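Local coordinates for protein 3-hydroxyisobutyryl-CoA hydrolase (Mycobacterium thermoresistibile, PDB 4HDT) that probably hydrolyses 3-hydroxyisobutyryl-CoA to 3-hydroxyisobutyrate and free CoA, belongs to the crotonase superfamily, and binds zinc ions in this crystal, at residues A[30-35]-A[70-75]; A[115-120]-A[139-144]; A[146-151]-A[270-275]; A[293-298]-A[336-341]. All coordinates share one frame; numbering follows the deposited sequence.

Interaction 1 of 4, residues A[30-35]-A[70-75]. With ZN (zinc ion), chain D; ACT (acetate ion), chain H.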
loop_
_atom_site.group_PDB
_atom_site.type_symbol
_atom_site.label_atom_id
_atom_site.label_comp_id
_atom_site.label_asym_id
_atom_site.label_seq_id
_atom_site.Cartn_x
_atom_site.Cartn_y
_atom_site.Cartn_z
ATOM N N ILE A 30 -14.257 -2.100 -6.676
ATOM C CA ILE A 30 -13.733 -1.229 -5.621
ATOM C C ILE A 30 -12.508 -0.502 -6.149
ATOM O O ILE A 30 -11.478 -0.328 -5.485
ATOM C CB ILE A 30 -13.504 -1.926 -4.275
ATOM C CG1 ILE A 30 -14.658 -2.892 -3.948
ATOM C CG2 ILE A 30 -13.388 -0.881 -3.184
ATOM C CD1 ILE A 30 -14.487 -3.588 -2.603
ATOM N N ASN A 31 -12.658 -0.022 -7.378
ATOM C CA ASN A 31 -11.674 0.846 -8.002
ATOM C C ASN A 31 -10.271 0.231 -8.129
ATOM O O ASN A 31 -9.259 0.985 -8.159
ATOM C CB ASN A 31 -11.667 2.211 -7.304
ATOM C CG ASN A 31 -13.039 2.855 -7.273
ATOM O OD1 ASN A 31 -13.749 2.878 -8.298
ATOM N ND2 ASN A 31 -13.390 3.488 -6.144
ATOM N N SER A 32 -10.178 -1.105 -8.263
ATOM C CA SER A 32 -8.855 -1.698 -8.447
ATOM C C SER A 32 -8.120 -1.104 -9.677
ATOM O O SER A 32 -8.741 -0.803 -10.688
ATOM C CB SER A 32 -8.874 -3.216 -8.468
ATOM O OG SER A 32 -9.599 -3.695 -9.541
ATOM N N LEU A 33 -6.798 -0.973 -9.589
ATOM C CA LEU A 33 -6.022 -0.214 -10.588
ATOM C C LEU A 33 -5.622 -1.082 -11.763
ATOM O O LEU A 33 -5.048 -2.168 -11.590
ATOM C CB LEU A 33 -4.717 0.329 -9.989
ATOM C CG LEU A 33 -4.869 1.203 -8.782
ATOM C CD1 LEU A 33 -3.471 1.611 -8.321
ATOM C CD2 LEU A 33 -5.669 2.437 -9.125
ATOM N N THR A 34 -5.861 -0.547 -12.944
ATOM C CA THR A 34 -5.361 -1.124 -14.182
ATOM C C THR A 34 -4.133 -0.315 -14.628
ATOM O O THR A 34 -3.860 0.791 -14.124
ATOM C CB THR A 34 -6.404 -1.018 -15.302
ATOM O OG1 THR A 34 -6.668 0.355 -15.578
ATOM C CG2 THR A 34 -7.715 -1.736 -14.956
ATOM N N HIS A 35 -3.461 -0.838 -15.635
ATOM C CA HIS A 35 -2.294 -0.133 -16.149
ATOM C C HIS A 35 -2.765 1.187 -16.753
ATOM O O HIS A 35 -2.122 2.239 -16.605
ATOM C CB HIS A 35 -1.610 -1.052 -17.151
ATOM C CG HIS A 35 -0.293 -0.541 -17.601
ATOM N ND1 HIS A 35 0.430 -1.134 -18.607
ATOM C CD2 HIS A 35 0.456 0.492 -17.146
ATOM C CE1 HIS A 35 1.559 -0.465 -18.776
ATOM N NE2 HIS A 35 1.609 0.510 -17.883
ATOM N N GLY A 70 -6.860 -2.240 -4.409
ATOM C CA GLY A 70 -5.581 -2.776 -4.844
ATOM C C GLY A 70 -5.338 -2.601 -6.320
ATOM O O GLY A 70 -6.092 -1.913 -7.037
ATOM N N GLY A 71 -4.209 -3.130 -6.770
ATOM C CA GLY A 71 -4.022 -3.332 -8.219
ATOM C C GLY A 71 -4.959 -4.452 -8.673
ATOM O O GLY A 71 -5.366 -5.303 -7.885
ATOM N N ASP A 72 -5.294 -4.489 -9.973
ATOM C CA ASP A 72 -6.063 -5.571 -10.538
ATOM C C ASP A 72 -5.238 -6.867 -10.532
ATOM O O ASP A 72 -4.268 -7.022 -11.290
ATOM C CB ASP A 72 -6.520 -5.183 -11.942
ATOM C CG ASP A 72 -7.428 -6.211 -12.569
ATOM O OD1 ASP A 72 -7.119 -7.397 -12.459
ATOM O OD2 ASP A 72 -8.424 -5.811 -13.201
ATOM N N VAL A 73 -5.591 -7.779 -9.619
ATOM C CA VAL A 73 -4.811 -9.021 -9.420
ATOM C C VAL A 73 -4.945 -10.047 -10.533
ATOM O O VAL A 73 -4.026 -10.838 -10.722
ATOM C CB VAL A 73 -5.109 -9.739 -8.065
ATOM C CG1 VAL A 73 -4.611 -8.874 -6.918
ATOM C CG2 VAL A 73 -6.591 -10.099 -7.941
ATOM N N VAL A 74 -6.090 -10.052 -11.238
ATOM C CA VAL A 74 -6.328 -10.950 -12.367
ATOM C C VAL A 74 -5.266 -10.724 -13.448
ATOM O O VAL A 74 -4.750 -11.668 -14.050
ATOM C CB VAL A 74 -7.738 -10.738 -12.994
ATOM C CG1 VAL A 74 -7.921 -11.586 -14.239
ATOM C CG2 VAL A 74 -8.851 -11.034 -11.981
ATOM N N ALA A 75 -4.963 -9.462 -13.721
ATOM C CA ALA A 75 -4.001 -9.145 -14.768
ATOM C C ALA A 75 -2.570 -9.584 -14.395
ATOM O O ALA A 75 -1.791 -10.032 -15.263
ATOM C CB ALA A 75 -4.064 -7.651 -15.045
HETATM ZN ZN ZN D . 0.158 -2.570 -20.096
HETATM C C ACT H . -2.481 -4.362 -14.953
HETATM O O ACT H . -3.354 -3.824 -15.710
HETATM O OXT ACT H . -1.428 -4.859 -15.410
HETATM C CH3 ACT H . -2.706 -4.496 -13.467
#
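A single backbone bridge between L33 and G71 ties two loops of the crotonase fold together. One leads into helix 35-49, and the other is the glycine-rich turn before helix 73-81. L33 N donates to G70 O at 2.8 Å, and D72 N donates back to L33 O, also at 2.8 Å. L33 thus gives and takes one bond. S32 CA adds a CH···O contact of 3.1 Å to G70 O. S32 CB is directed at the turn and lies near G70 O. S32 OG bonds to R26, which forms a salt bridge with D72 OD2 as well. D72 holds CG anti to its backbone N (chi1 -175°). OD1 is thereby turned to cap the helix, accepting from A75 N at 3.2 Å from above the carboxylate plane. T34 OG1 caps the N-terminus of helix 35-49 by a hydrogen bond with M37 N. H35 ND1 binds a zinc ion at 2.1 Å, and E86 is a further ligand. H35 N donates to an acetate oxygen at 3.0 Å, and the acetate also lies against A75 CB. By analogy with other crotonases, G71 N in this turn probably supplies one N-H of the oxyanion hole.

Interaction 2 of 4, residues A[115-120]-A[139-144]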
loop_
_atom_site.group_PDB
_atom_site.type_symbol
_atom_site.label_atom_id
_atom_site.label_comp_id
_atom_site.label_asym_id
_atom_site.label_seq_id
_atom_site.Cartn_x
_atom_site.Cartn_y
_atom_site.Cartn_z
ATOM N N ILE A 115 -12.324 0.969 2.088
ATOM C CA ILE A 115 -11.278 -0.013 1.769
ATOM C C ILE A 115 -10.132 0.669 0.992
ATOM O O ILE A 115 -10.353 1.242 -0.061
ATOM C CB ILE A 115 -11.877 -1.170 0.936
ATOM C CG1 ILE A 115 -12.879 -1.968 1.780
ATOM C CG2 ILE A 115 -10.788 -2.089 0.413
ATOM C CD1 ILE A 115 -13.733 -2.932 0.978
ATOM N N VAL A 116 -8.917 0.576 1.510
ATOM C CA VAL A 116 -7.738 1.154 0.878
ATOM C C VAL A 116 -6.592 0.146 1.086
ATOM O O VAL A 116 -6.027 0.008 2.183
ATOM C CB VAL A 116 -7.350 2.501 1.536
ATOM C CG1 VAL A 116 -6.167 3.098 0.790
ATOM C CG2 VAL A 116 -8.495 3.524 1.569
ATOM N N MET A 117 -6.252 -0.630 0.072
ATOM C CA MET A 117 -5.305 -1.741 0.261
ATOM C C MET A 117 -4.340 -1.836 -0.930
ATOM O O MET A 117 -4.721 -1.550 -2.044
ATOM C CB MET A 117 -6.031 -3.086 0.492
ATOM C CG MET A 117 -6.779 -3.241 1.828
ATOM S SD MET A 117 -7.274 -4.958 2.092
ATOM C CE MET A 117 -8.467 -5.085 0.787
ATOM N N GLY A 118 -3.090 -2.222 -0.632
ATOM C CA GLY A 118 -2.073 -2.499 -1.647
ATOM C C GLY A 118 -1.891 -1.314 -2.559
ATOM O O GLY A 118 -1.557 -0.216 -2.127
ATOM N N GLY A 119 -2.146 -1.492 -3.842
ATOM C CA GLY A 119 -2.029 -0.341 -4.748
ATOM C C GLY A 119 -2.802 0.902 -4.397
ATOM O O GLY A 119 -2.421 1.994 -4.757
ATOM N N GLY A 120 -3.903 0.769 -3.628
ATOM C CA GLY A 120 -4.631 1.937 -3.130
ATOM C C GLY A 120 -3.829 2.748 -2.113
ATOM O O GLY A 120 -3.854 3.960 -2.114
ATOM N N ALA A 139 -4.800 -1.712 4.519
ATOM C CA ALA A 139 -3.956 -2.881 4.692
ATOM C C ALA A 139 -2.933 -3.007 3.598
ATOM O O ALA A 139 -3.100 -2.434 2.505
ATOM C CB ALA A 139 -4.786 -4.162 4.741
ATOM N N MET A 140 -1.846 -3.718 3.927
ATOM C CA MET A 140 -0.888 -4.246 2.951
ATOM C C MET A 140 -0.926 -5.771 3.061
ATOM O O MET A 140 -0.163 -6.385 3.802
ATOM C CB MET A 140 0.520 -3.665 3.200
ATOM C CG MET A 140 0.577 -2.141 3.078
ATOM S SD MET A 140 0.201 -1.514 1.432
ATOM C CE MET A 140 1.576 -2.172 0.456
ATOM N N PRO A 141 -1.868 -6.397 2.343
ATOM C CA PRO A 141 -2.185 -7.824 2.527
ATOM C C PRO A 141 -1.453 -8.807 1.597
ATOM O O PRO A 141 -1.837 -9.999 1.497
ATOM C CB PRO A 141 -3.663 -7.816 2.190
ATOM C CG PRO A 141 -3.714 -6.901 1.036
ATOM C CD PRO A 141 -2.780 -5.778 1.369
ATOM N N GLU A 142 -0.370 -8.322 1.010
ATOM C CA GLU A 142 0.358 -9.005 -0.050
ATOM C C GLU A 142 0.786 -10.426 0.319
ATOM O O GLU A 142 0.742 -11.337 -0.478
ATOM C CB GLU A 142 1.562 -8.152 -0.457
ATOM C CG GLU A 142 1.161 -6.922 -1.294
ATOM C CD GLU A 142 0.683 -5.713 -0.524
ATOM O OE1 GLU A 142 0.674 -5.716 0.733
ATOM O OE2 GLU A 142 0.408 -4.652 -1.187
ATOM N N VAL A 143 1.232 -10.645 1.557
ATOM C CA VAL A 143 1.714 -11.988 1.920
ATOM C C VAL A 143 0.645 -13.081 1.841
ATOM O O VAL A 143 0.962 -14.262 1.758
ATOM C CB VAL A 143 2.337 -11.996 3.328
ATOM C CG1 VAL A 143 3.616 -11.179 3.367
ATOM C CG2 VAL A 143 1.379 -11.516 4.438
ATOM N N GLY A 144 -0.615 -12.674 1.871
ATOM C CA GLY A 144 -1.720 -13.573 1.700
ATOM C C GLY A 144 -1.899 -14.107 0.286
ATOM O O GLY A 144 -2.659 -15.101 0.086
#
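V116 to G118 run alongside A139 as a short parallel pair of strands, 115-117 and 137-139. The first leads to G119 N at the start of helix 119-124, which by analogy with other crotonases probably gives one N-H of the oxyanion hole. V116 is buried and contributes its carbonyl: A139 N donates to V116 O at 3.1 Å. M117 follows, bridged to A139 with both side chains on the same face of the pair. Its CG stands beside the backbone N (chi1 -69°), which brings the chain alongside the A139 methyl. M117 CG touches A139 CB at 3.6 Å. SD then reaches past that methyl to the ring of P141, where SD and P141 CG are 4.2 Å apart. M117 and M140 each have two conformers. Their side-chain contacts hold for the one described and are to that extent doubtful. M117 CA also makes a CH···O contact with A139 O. The strand pairing ends at G118, whose N donates to the same A139 O at 3.1 Å. Positive phi at G118 (55°) turns the chain into helix 119-124, for which G118 is the N-cap residue. G120 N then closes back on M117 O at 2.9 Å. The second segment continues past this turn. M140 starts off pointing away, but bends at chi2 and chi3 to bring SD to 3.9 Å from G118 N. The P141 ring places CD near the same nitrogen. E142 is bent at chi2. Its carboxylate is thereby turned back towards the glycine turn, where OE2 lies 3.3 Å from G118 CA.

Interaction 3 of 4, residues A[146-151]-A[270-275]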
loop_
_atom_site.group_PDB
_atom_site.type_symbol
_atom_site.label_atom_id
_atom_site.label_comp_id
_atom_site.label_asym_id
_atom_site.label_seq_id
_atom_site.Cartn_x
_atom_site.Cartn_y
_atom_site.Cartn_z
ATOM N N GLY A 146 1.078 -14.557 -1.592
ATOM C CA GLY A 146 2.427 -14.922 -1.979
ATOM C C GLY A 146 3.260 -13.800 -2.551
ATOM O O GLY A 146 4.253 -14.075 -3.242
ATOM N N PHE A 147 2.886 -12.570 -2.226
ATOM C CA PHE A 147 3.532 -11.352 -2.745
ATOM C C PHE A 147 4.083 -10.586 -1.562
ATOM O O PHE A 147 3.911 -11.001 -0.366
ATOM C CB PHE A 147 2.505 -10.567 -3.600
ATOM C CG PHE A 147 3.067 -9.454 -4.451
ATOM C CD1 PHE A 147 4.041 -9.672 -5.399
ATOM C CD2 PHE A 147 2.506 -8.184 -4.375
ATOM C CE1 PHE A 147 4.466 -8.628 -6.221
ATOM C CE2 PHE A 147 2.905 -7.143 -5.202
ATOM C CZ PHE A 147 3.931 -7.343 -6.082
ATOM N N ILE A 148 4.782 -9.485 -1.839
ATOM C CA ILE A 148 5.457 -8.673 -0.827
ATOM C C ILE A 148 4.945 -7.249 -0.989
ATOM O O ILE A 148 4.835 -6.779 -2.131
ATOM C CB ILE A 148 6.991 -8.764 -0.975
ATOM C CG1 ILE A 148 7.508 -10.216 -0.780
ATOM C CG2 ILE A 148 7.696 -7.809 -0.029
ATOM C CD1 ILE A 148 7.490 -11.102 -1.994
ATOM N N PRO A 149 4.670 -6.526 0.123
ATOM C CA PRO A 149 4.202 -5.145 0.014
ATOM C C PRO A 149 5.090 -4.318 -0.904
ATOM O O PRO A 149 6.327 -4.305 -0.733
ATOM C CB PRO A 149 4.246 -4.623 1.454
ATOM C CG PRO A 149 4.010 -5.872 2.277
ATOM C CD PRO A 149 4.669 -6.999 1.526
ATOM N N ASP A 150 4.462 -3.674 -1.849
ATOM C CA ASP A 150 5.155 -2.827 -2.829
ATOM C C ASP A 150 4.578 -1.438 -2.815
ATOM O O ASP A 150 4.156 -0.967 -1.814
ATOM C CB ASP A 150 5.096 -3.522 -4.213
ATOM C CG ASP A 150 3.689 -3.639 -4.808
ATOM O OD1 ASP A 150 2.680 -3.568 -4.026
ATOM O OD2 ASP A 150 3.623 -3.803 -6.089
ATOM N N VAL A 151 4.616 -0.761 -3.949
ATOM C CA VAL A 151 4.123 0.597 -4.142
ATOM C C VAL A 151 4.612 1.603 -3.078
ATOM O O VAL A 151 3.941 2.568 -2.775
ATOM C CB VAL A 151 2.586 0.629 -4.386
ATOM C CG1 VAL A 151 2.226 -0.180 -5.644
ATOM C CG2 VAL A 151 1.794 0.134 -3.194
ATOM N N SER A 270 8.994 -14.252 4.683
ATOM C CA SER A 270 10.444 -14.147 4.903
ATOM C C SER A 270 11.022 -12.982 4.112
ATOM O O SER A 270 11.873 -12.240 4.597
ATOM C CB SER A 270 11.133 -15.454 4.537
ATOM O OG SER A 270 10.575 -16.554 5.254
ATOM N N VAL A 271 10.565 -12.837 2.888
ATOM C CA VAL A 271 11.069 -11.759 2.043
ATOM C C VAL A 271 10.537 -10.415 2.561
ATOM O O VAL A 271 11.238 -9.393 2.516
ATOM C CB VAL A 271 10.741 -11.997 0.573
ATOM C CG1 VAL A 271 11.176 -10.818 -0.275
ATOM C CG2 VAL A 271 11.386 -13.287 0.049
ATOM N N THR A 272 9.298 -10.403 3.050
ATOM C CA THR A 272 8.698 -9.216 3.635
ATOM C C THR A 272 9.476 -8.719 4.859
ATOM O O THR A 272 9.780 -7.528 4.975
ATOM C CB THR A 272 7.211 -9.431 3.936
ATOM O OG1 THR A 272 6.533 -9.620 2.687
ATOM C CG2 THR A 272 6.614 -8.212 4.625
ATOM N N LEU A 273 9.811 -9.638 5.757
ATOM C CA LEU A 273 10.620 -9.266 6.908
ATOM C C LEU A 273 11.954 -8.650 6.475
ATOM O O LEU A 273 12.352 -7.580 6.970
ATOM C CB LEU A 273 10.837 -10.462 7.833
ATOM C CG LEU A 273 11.679 -10.222 9.101
ATOM C CD1 LEU A 273 11.049 -9.104 9.923
ATOM C CD2 LEU A 273 11.771 -11.519 9.906
ATOM N N GLU A 274 12.606 -9.278 5.518
ATOM C CA GLU A 274 13.901 -8.773 5.038
ATOM C C GLU A 274 13.734 -7.431 4.313
ATOM O O GLU A 274 14.581 -6.538 4.466
ATOM C CB GLU A 274 14.579 -9.793 4.143
ATOM C CG GLU A 274 15.962 -9.410 3.672
ATOM C CD GLU A 274 17.030 -9.442 4.752
ATOM O OE1 GLU A 274 16.863 -10.066 5.840
ATOM O OE2 GLU A 274 18.066 -8.794 4.505
ATOM N N SER A 275 12.644 -7.286 3.553
ATOM C CA SER A 275 12.410 -6.047 2.808
ATOM C C SER A 275 12.234 -4.864 3.743
ATOM O O SER A 275 12.780 -3.784 3.530
ATOM C CB SER A 275 11.177 -6.190 1.911
ATOM O OG SER A 275 11.454 -7.114 0.879
#
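I148 points at helix 266-279, with its branches divided among three helix residues. It lies roughly perpendicular to V271: I148 CG1 meets V271 CG1 at 3.8 Å, and CD1 lies just beyond. With CG1 beside its backbone N (chi1 -62°), the other branch, CG2, is directed along the helix. There I148 CG2 lies 3.5 Å from T272 OG1 and 3.9 Å from S275 OG. I148 and T272 run antiparallel, side by side. P149 crosses T272 nearly perpendicularly, and its CD packs 3.4 Å from T272 OG1 and close to T272 CG2. Both hydroxyls facing this apolar patch are satisfied by their own helix. T272 OG1 bonds to A268 O, and S275 OG donates to V271 O at 2.8 Å, from above the carbonyl plane. S275 N reaches V271 O from the opposite face, so one oxygen takes two bonds. Across the contact itself the packing is by van der Waals touch. In the chain, the loop follows strand 137-139 and precedes helix 153-158. V295 of helix 285-299 touches both I148 and V271, while A169 and L170 of helix 164-171 pack against T272. F147 faces the other way, its ring meeting W91 of helix 85-103.

Interaction 4 of 4, residues A[293-298]-A[336-341]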
loop_
_atom_site.group_PDB
_atom_site.type_symbol
_atom_site.label_atom_id
_atom_site.label_comp_id
_atom_site.label_asym_id
_atom_site.label_seq_id
_atom_site.Cartn_x
_atom_site.Cartn_y
_atom_site.Cartn_z
ATOM N N TYR A 293 10.984 -3.221 -6.691
ATOM C CA TYR A 293 10.818 -3.677 -8.075
ATOM C C TYR A 293 11.585 -4.990 -8.301
ATOM O O TYR A 293 11.066 -5.897 -8.943
ATOM C CB TYR A 293 11.314 -2.594 -9.041
ATOM C CG TYR A 293 11.139 -2.917 -10.497
ATOM C CD1 TYR A 293 9.860 -2.884 -11.088
ATOM C CD2 TYR A 293 12.232 -3.234 -11.288
ATOM C CE1 TYR A 293 9.679 -3.176 -12.416
ATOM C CE2 TYR A 293 12.056 -3.540 -12.607
ATOM C CZ TYR A 293 10.800 -3.513 -13.183
ATOM O OH TYR A 293 10.721 -3.840 -14.534
ATOM N N ARG A 294 12.807 -5.092 -7.776
ATOM C CA ARG A 294 13.560 -6.367 -7.843
ATOM C C ARG A 294 12.744 -7.493 -7.198
ATOM O O ARG A 294 12.619 -8.582 -7.752
ATOM C CB ARG A 294 14.918 -6.279 -7.135
ATOM C CG ARG A 294 15.885 -5.311 -7.817
ATOM C CD ARG A 294 17.154 -5.147 -6.997
ATOM N NE ARG A 294 18.257 -4.585 -7.754
ATOM C CZ ARG A 294 19.507 -4.438 -7.279
ATOM N NH1 ARG A 294 19.801 -4.783 -6.022
ATOM N NH2 ARG A 294 20.463 -3.939 -8.058
ATOM N N VAL A 295 12.166 -7.207 -6.034
ATOM C CA VAL A 295 11.390 -8.206 -5.296
ATOM C C VAL A 295 10.147 -8.631 -6.080
ATOM O O VAL A 295 9.872 -9.840 -6.201
ATOM C CB VAL A 295 11.042 -7.695 -3.890
ATOM C CG1 VAL A 295 10.043 -8.571 -3.150
ATOM C CG2 VAL A 295 12.328 -7.537 -3.045
ATOM N N SER A 296 9.414 -7.658 -6.622
ATOM C CA SER A 296 8.211 -7.967 -7.417
ATOM C C SER A 296 8.561 -8.794 -8.655
ATOM O O SER A 296 7.908 -9.772 -8.941
ATOM C CB SER A 296 7.445 -6.703 -7.793
ATOM O OG SER A 296 7.011 -5.996 -6.620
ATOM N N CYS A 297 9.605 -8.380 -9.368
ATOM C CA CYS A 297 10.087 -9.115 -10.531
ATOM C C CYS A 297 10.436 -10.553 -10.178
ATOM O O CYS A 297 10.087 -11.485 -10.928
ATOM C CB CYS A 297 11.288 -8.422 -11.122
ATOM S SG CYS A 297 10.892 -6.937 -12.090
ATOM N N ALA A 298 11.145 -10.741 -9.065
ATOM C CA ALA A 298 11.491 -12.092 -8.607
ATOM C C ALA A 298 10.227 -12.915 -8.291
ATOM O O ALA A 298 10.152 -14.115 -8.667
ATOM C CB ALA A 298 12.424 -12.017 -7.402
ATOM N N GLU A 336 17.434 -14.317 -0.388
ATOM C CA GLU A 336 18.361 -13.460 -1.120
ATOM C C GLU A 336 18.050 -13.391 -2.603
ATOM O O GLU A 336 18.268 -12.347 -3.234
ATOM C CB GLU A 336 19.818 -13.907 -0.863
ATOM C CG GLU A 336 20.884 -13.196 -1.662
ATOM C CD GLU A 336 20.993 -11.697 -1.393
ATOM O OE1 GLU A 336 20.562 -11.213 -0.329
ATOM O OE2 GLU A 336 21.532 -11.000 -2.279
ATOM N N ALA A 337 17.520 -14.470 -3.159
ATOM C CA ALA A 337 17.162 -14.503 -4.602
ATOM C C ALA A 337 16.166 -13.409 -5.004
ATOM O O ALA A 337 16.173 -12.962 -6.137
ATOM C CB ALA A 337 16.604 -15.864 -4.963
ATOM N N TYR A 338 15.323 -12.957 -4.083
ATOM C CA TYR A 338 14.339 -11.929 -4.408
ATOM C C TYR A 338 14.940 -10.544 -4.563
ATOM O O TYR A 338 14.311 -9.655 -5.117
ATOM C CB TYR A 338 13.227 -11.886 -3.379
ATOM C CG TYR A 338 12.184 -12.974 -3.522
ATOM C CD1 TYR A 338 12.461 -14.287 -3.162
ATOM C CD2 TYR A 338 10.902 -12.654 -3.919
ATOM C CE1 TYR A 338 11.485 -15.282 -3.265
ATOM C CE2 TYR A 338 9.905 -13.618 -3.993
ATOM C CZ TYR A 338 10.198 -14.929 -3.669
ATOM O OH TYR A 338 9.194 -15.863 -3.730
ATOM N N PHE A 339 16.185 -10.365 -4.116
ATOM C CA PHE A 339 16.849 -9.074 -4.126
ATOM C C PHE A 339 17.888 -8.983 -5.228
ATOM O O PHE A 339 18.612 -8.000 -5.289
ATOM C CB PHE A 339 17.469 -8.809 -2.740
ATOM C CG PHE A 339 16.447 -8.707 -1.659
ATOM C CD1 PHE A 339 15.827 -7.506 -1.406
ATOM C CD2 PHE A 339 16.071 -9.819 -0.903
ATOM C CE1 PHE A 339 14.833 -7.407 -0.441
ATOM C CE2 PHE A 339 15.101 -9.723 0.073
ATOM C CZ PHE A 339 14.476 -8.528 0.303
ATOM N N ALA A 340 17.890 -9.956 -6.140
ATOM C CA ALA A 340 18.830 -9.951 -7.247
ATOM C C ALA A 340 18.596 -8.766 -8.182
ATOM O O ALA A 340 17.438 -8.313 -8.400
ATOM C CB ALA A 340 18.754 -11.252 -8.012
ATOM N N PRO A 341 19.702 -8.233 -8.734
ATOM C CA PRO A 341 19.605 -7.222 -9.790
ATOM C C PRO A 341 18.758 -7.676 -10.942
ATOM O O PRO A 341 18.748 -8.862 -11.277
ATOM C CB PRO A 341 21.045 -7.112 -10.312
ATOM C CG PRO A 341 21.899 -7.514 -9.174
ATOM C CD PRO A 341 21.094 -8.474 -8.323
HETATM O O HOH W 1 15.141 -9.854 -8.424
HETATM O O HOH W 2 17.906 -5.223 -3.955
#
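V295, R294 and A298 form one side of helix 285-299, and the chain from Y338 to P341 is moulded over them. V295 CG2 is a knob laid over a face of the F339 ring. It lies 4.1 Å from the centroid, 29° off the normal, as a CH-pi contact. Beside it, the A298 methyl fills the hollow at the base of Y338, with CB 3.6 Å from Y338 CA. The Y338 ring meets V295 O with its edge, near the ring plane. V295 CA makes a CH···O contact of 3.3 Å to Y338 O. The chain that follows helix 332-336 thus lies along one side of helix 285-299 within the C-terminal helical part of this crotonase-fold chain. F339 also makes a cation-pi contact with R278. R294 is a long, extended ridge. Its CG runs 3.4 Å from A340 O, and one face of its guanidinium is covered by P341, with R294 NE 3.6 Å from P341 CA. One water sits at the guanidinium edge, in plane. It accepts from R294 NH1 at 2.8 Å and donates to F339 O at 3.2 Å. A second water bridges R294 O and A340 O. R294 NH2 forms a salt bridge with E345.

How the interactions relate
Interactions 2 and 3 are buried, while 1 and 4 are only partly so. Interactions 1 and 2 are held by backbone hydrogen bonds, between loops in 1 and a short parallel strand pair in 2. They pack on each other, I30 against I115 and L33 against G119. G71 N and G119 N, one from each, come about 3.9 Å apart, consistent with the crotonase oxyanion hole. Interaction 3 follows interaction 2 in the chain and touches it: E142 O and F147 N probably share a hydrogen bond. Interactions 3 and 4 use the successive helices 266-279 and 285-299 and depend on side-chain packing. They meet where Y338 and F339 reach V271 and S275. Interaction 1 alone holds a bound zinc, whereas waters serve interaction 4.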